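Local coordinates for histidine triad protein (Bacillus subtilis, PDB 1Y23) that probably binds nucleotides and hydrolyses nucleoside phosphates or their conjugates, as other members of the histidine triad family do, at residues B[64-75]-B[100-108]. Residues are numbered along the deposited sequence; the frame is centred on the assembly and turned at random.
Sequences YFHAVPKIARAI and HYHMHIIPR. With ZN (zinc ion), chain G.
I71 and I75 of helix 67-79 close over I105 on strand 103-108, a worked example of how the HIT fold lays a helix on its antiparallel sheet. The axes of helix 67-75 and strand 103-108 approach to 9.5 Å and cross at -25°. Packing is tight around I105: its CD1 lies 3.6 Å from I71 CG2, while its CG2 meets I75 CD1 at 3.6 Å. The fit is looser where I75 CG2 reaches P107 CB at 4.0 Å and V68 CG2 comes to 4.3 Å from M103 CE. The helix side turned from the strand leaves H66, K70 and R73 partly exposed, the second subunit covering part of it through its D58, salt-bridged to K70 NZ, and its Y54 O, hydrogen-bonded to R73 NH1. Before the helix, Y64 carries its CG anti to the backbone N (chi1 175°), which drops the ring toward the strand. There Y101 turns an edge to its face in an offset T-shaped pair, planes at 85°. M103 CB sits at the Y64 ring edge, 3.0 Å from Y64 OH, and that hydroxyl hydrogen-bonds V44 O on strand 42-46. With an alanine in place of Y64, V44 O would probably lose its hydroxyl partner, and M103 CB and the Y101 edge their packing. Just before Y101, H100 ND1 joins C7, C10 and H49 around zinc, and H102 ND1 donates to H100 O at 2.6 Å, nearly in the imidazole plane.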
# COMPACT_ATOMS: atom_id res chain seq x y z
N TYR B 64 5.36 12.32 2.72
CA TYR B 64 5.68 10.90 2.73
C TYR B 64 5.56 10.10 1.44
O TYR B 64 6.54 9.55 0.95
CB TYR B 64 4.83 10.18 3.78
CG TYR B 64 5.02 8.68 3.77
CD1 TYR B 64 6.12 8.09 4.38
CD2 TYR B 64 4.13 7.86 3.08
CE1 TYR B 64 6.33 6.71 4.31
CE2 TYR B 64 4.33 6.47 2.99
CZ TYR B 64 5.44 5.91 3.62
OH TYR B 64 5.64 4.54 3.54
N PHE B 65 4.35 10.04 0.89
CA PHE B 65 4.09 9.23 -0.30
C PHE B 65 4.95 9.43 -1.54
O PHE B 65 5.19 8.46 -2.27
CB PHE B 65 2.62 9.34 -0.72
CG PHE B 65 2.23 8.36 -1.80
CD1 PHE B 65 2.25 6.99 -1.56
CD2 PHE B 65 1.88 8.80 -3.07
CE1 PHE B 65 1.93 6.08 -2.57
CE2 PHE B 65 1.56 7.90 -4.09
CZ PHE B 65 1.58 6.53 -3.83
N HIS B 66 5.39 10.65 -1.81
CA HIS B 66 6.20 10.89 -3.00
C HIS B 66 7.44 9.98 -3.05
O HIS B 66 7.88 9.57 -4.12
CB HIS B 66 6.62 12.36 -3.11
CG HIS B 66 7.73 12.74 -2.18
ND1 HIS B 66 7.50 13.20 -0.90
CD2 HIS B 66 9.07 12.66 -2.32
CE1 HIS B 66 8.66 13.37 -0.29
NE2 HIS B 66 9.63 13.06 -1.13
N ALA B 67 7.99 9.67 -1.88
CA ALA B 67 9.18 8.81 -1.83
C ALA B 67 8.90 7.36 -2.28
O ALA B 67 9.80 6.69 -2.80
CB ALA B 67 9.76 8.81 -0.42
N VAL B 68 7.67 6.89 -2.09
CA VAL B 68 7.31 5.53 -2.47
C VAL B 68 7.57 5.21 -3.95
O VAL B 68 8.21 4.21 -4.28
CB VAL B 68 5.82 5.24 -2.11
CG1 VAL B 68 5.37 3.89 -2.71
CG2 VAL B 68 5.67 5.21 -0.60
N PRO B 69 7.07 6.05 -4.87
CA PRO B 69 7.30 5.80 -6.29
C PRO B 69 8.79 5.82 -6.64
O PRO B 69 9.28 4.96 -7.38
CB PRO B 69 6.52 6.92 -6.97
CG PRO B 69 5.38 7.16 -6.01
CD PRO B 69 6.11 7.15 -4.68
N LYS B 70 9.50 6.81 -6.10
CA LYS B 70 10.93 6.94 -6.37
C LYS B 70 11.67 5.67 -5.94
O LYS B 70 12.42 5.09 -6.72
CB LYS B 70 11.51 8.14 -5.62
CG LYS B 70 10.91 9.48 -5.98
CD LYS B 70 11.50 10.58 -5.11
CE LYS B 70 11.15 11.97 -5.59
NZ LYS B 70 9.71 12.26 -5.47
N ILE B 71 11.45 5.26 -4.70
CA ILE B 71 12.10 4.07 -4.18
C ILE B 71 11.70 2.83 -4.98
O ILE B 71 12.54 1.98 -5.27
CB ILE B 71 11.77 3.88 -2.69
CG1 ILE B 71 12.32 5.08 -1.91
CG2 ILE B 71 12.38 2.59 -2.17
CD1 ILE B 71 11.92 5.13 -0.43
N ALA B 72 10.42 2.74 -5.35
CA ALA B 72 9.95 1.60 -6.12
C ALA B 72 10.69 1.50 -7.46
O ALA B 72 11.14 0.42 -7.85
CB ALA B 72 8.45 1.70 -6.36
N ARG B 73 10.81 2.62 -8.18
CA ARG B 73 11.51 2.61 -9.46
C ARG B 73 12.98 2.25 -9.30
O ARG B 73 13.55 1.56 -10.13
CB ARG B 73 11.41 3.97 -10.15
CG ARG B 73 10.09 4.25 -10.84
CD ARG B 73 10.21 5.53 -11.66
NE ARG B 73 10.56 6.67 -10.82
CZ ARG B 73 9.68 7.48 -10.25
NH1 ARG B 73 8.38 7.28 -10.43
NH2 ARG B 73 10.10 8.49 -9.49
N ALA B 74 13.59 2.74 -8.22
CA ALA B 74 14.99 2.46 -7.95
C ALA B 74 15.20 0.96 -7.79
O ALA B 74 16.13 0.40 -8.36
CB ALA B 74 15.42 3.19 -6.68
N ILE B 75 14.34 0.32 -7.01
CA ILE B 75 14.44 -1.11 -6.79
C ILE B 75 14.18 -1.88 -8.07
O ILE B 75 14.84 -2.88 -8.34
CB ILE B 75 13.45 -1.59 -5.71
CG1 ILE B 75 13.81 -0.99 -4.35
CG2 ILE B 75 13.46 -3.11 -5.62
CD1 ILE B 75 12.82 -1.32 -3.26
N HIS B 100 4.34 1.65 14.36
CA HIS B 100 4.86 2.86 13.72
C HIS B 100 4.57 2.60 12.24
O HIS B 100 5.00 1.58 11.70
CB HIS B 100 6.37 3.01 13.97
CG HIS B 100 6.96 4.30 13.46
ND1 HIS B 100 8.05 4.90 14.06
CD2 HIS B 100 6.63 5.07 12.40
CE1 HIS B 100 8.37 5.99 13.38
NE2 HIS B 100 7.52 6.12 12.37
N TYR B 101 3.83 3.50 11.61
CA TYR B 101 3.45 3.32 10.21
C TYR B 101 4.64 2.98 9.32
O TYR B 101 5.68 3.63 9.38
CB TYR B 101 2.76 4.58 9.65
CG TYR B 101 2.32 4.45 8.20
CD1 TYR B 101 1.09 3.89 7.87
CD2 TYR B 101 3.18 4.83 7.16
CE1 TYR B 101 0.72 3.69 6.53
CE2 TYR B 101 2.83 4.64 5.83
CZ TYR B 101 1.60 4.07 5.51
OH TYR B 101 1.25 3.85 4.19
N HIS B 102 4.46 1.96 8.49
CA HIS B 102 5.50 1.55 7.55
C HIS B 102 4.87 0.90 6.33
O HIS B 102 3.84 0.23 6.42
CB HIS B 102 6.51 0.59 8.20
CG HIS B 102 5.90 -0.57 8.92
ND1 HIS B 102 5.22 -0.44 10.12
CD2 HIS B 102 5.89 -1.90 8.64
CE1 HIS B 102 4.83 -1.63 10.54
NE2 HIS B 102 5.22 -2.53 9.66
N MET B 103 5.51 1.12 5.19
CA MET B 103 5.05 0.56 3.92
C MET B 103 6.10 -0.43 3.44
O MET B 103 7.29 -0.13 3.46
CB MET B 103 4.91 1.68 2.89
CG MET B 103 4.50 1.20 1.51
SD MET B 103 2.70 1.10 1.32
CE MET B 103 2.38 2.60 0.40
N HIS B 104 5.66 -1.63 3.06
CA HIS B 104 6.58 -2.63 2.53
C HIS B 104 6.63 -2.49 1.02
O HIS B 104 5.60 -2.38 0.37
CB HIS B 104 6.10 -4.06 2.80
CG HIS B 104 6.11 -4.46 4.24
ND1 HIS B 104 5.00 -4.33 5.05
CD2 HIS B 104 7.07 -5.04 5.00
CE1 HIS B 104 5.28 -4.82 6.25
NE2 HIS B 104 6.52 -5.26 6.25
N ILE B 105 7.84 -2.48 0.48
CA ILE B 105 8.02 -2.41 -0.96
C ILE B 105 8.63 -3.76 -1.31
O ILE B 105 9.82 -4.00 -1.10
CB ILE B 105 8.98 -1.28 -1.36
CG1 ILE B 105 8.34 0.07 -0.99
CG2 ILE B 105 9.27 -1.34 -2.86
CD1 ILE B 105 9.11 1.28 -1.45
N ILE B 106 7.80 -4.65 -1.84
CA ILE B 106 8.25 -6.00 -2.14
C ILE B 106 8.42 -6.32 -3.62
O ILE B 106 7.45 -6.43 -4.36
CB ILE B 106 7.31 -7.04 -1.50
CG1 ILE B 106 7.17 -6.74 0.00
CG2 ILE B 106 7.86 -8.44 -1.71
CD1 ILE B 106 5.98 -7.41 0.67
N PRO B 107 9.67 -6.46 -4.07
CA PRO B 107 9.92 -6.79 -5.47
C PRO B 107 9.58 -8.26 -5.65
O PRO B 107 9.73 -9.05 -4.71
CB PRO B 107 11.42 -6.51 -5.63
CG PRO B 107 11.96 -6.88 -4.28
CD PRO B 107 10.94 -6.27 -3.34
N ARG B 108 9.09 -8.63 -6.82
CA ARG B 108 8.71 -10.01 -7.10
C ARG B 108 9.60 -10.61 -8.18
O ARG B 108 9.92 -9.96 -9.17
CB ARG B 108 7.23 -10.08 -7.52
CG ARG B 108 6.25 -9.65 -6.44
CD ARG B 108 6.35 -10.58 -5.21
NE ARG B 108 5.69 -11.87 -5.42
CZ ARG B 108 4.37 -12.04 -5.54
NH1 ARG B 108 3.87 -13.24 -5.72
NH2 ARG B 108 3.56 -11.00 -5.46
ZN ZN G . 8.15 4.94 16.16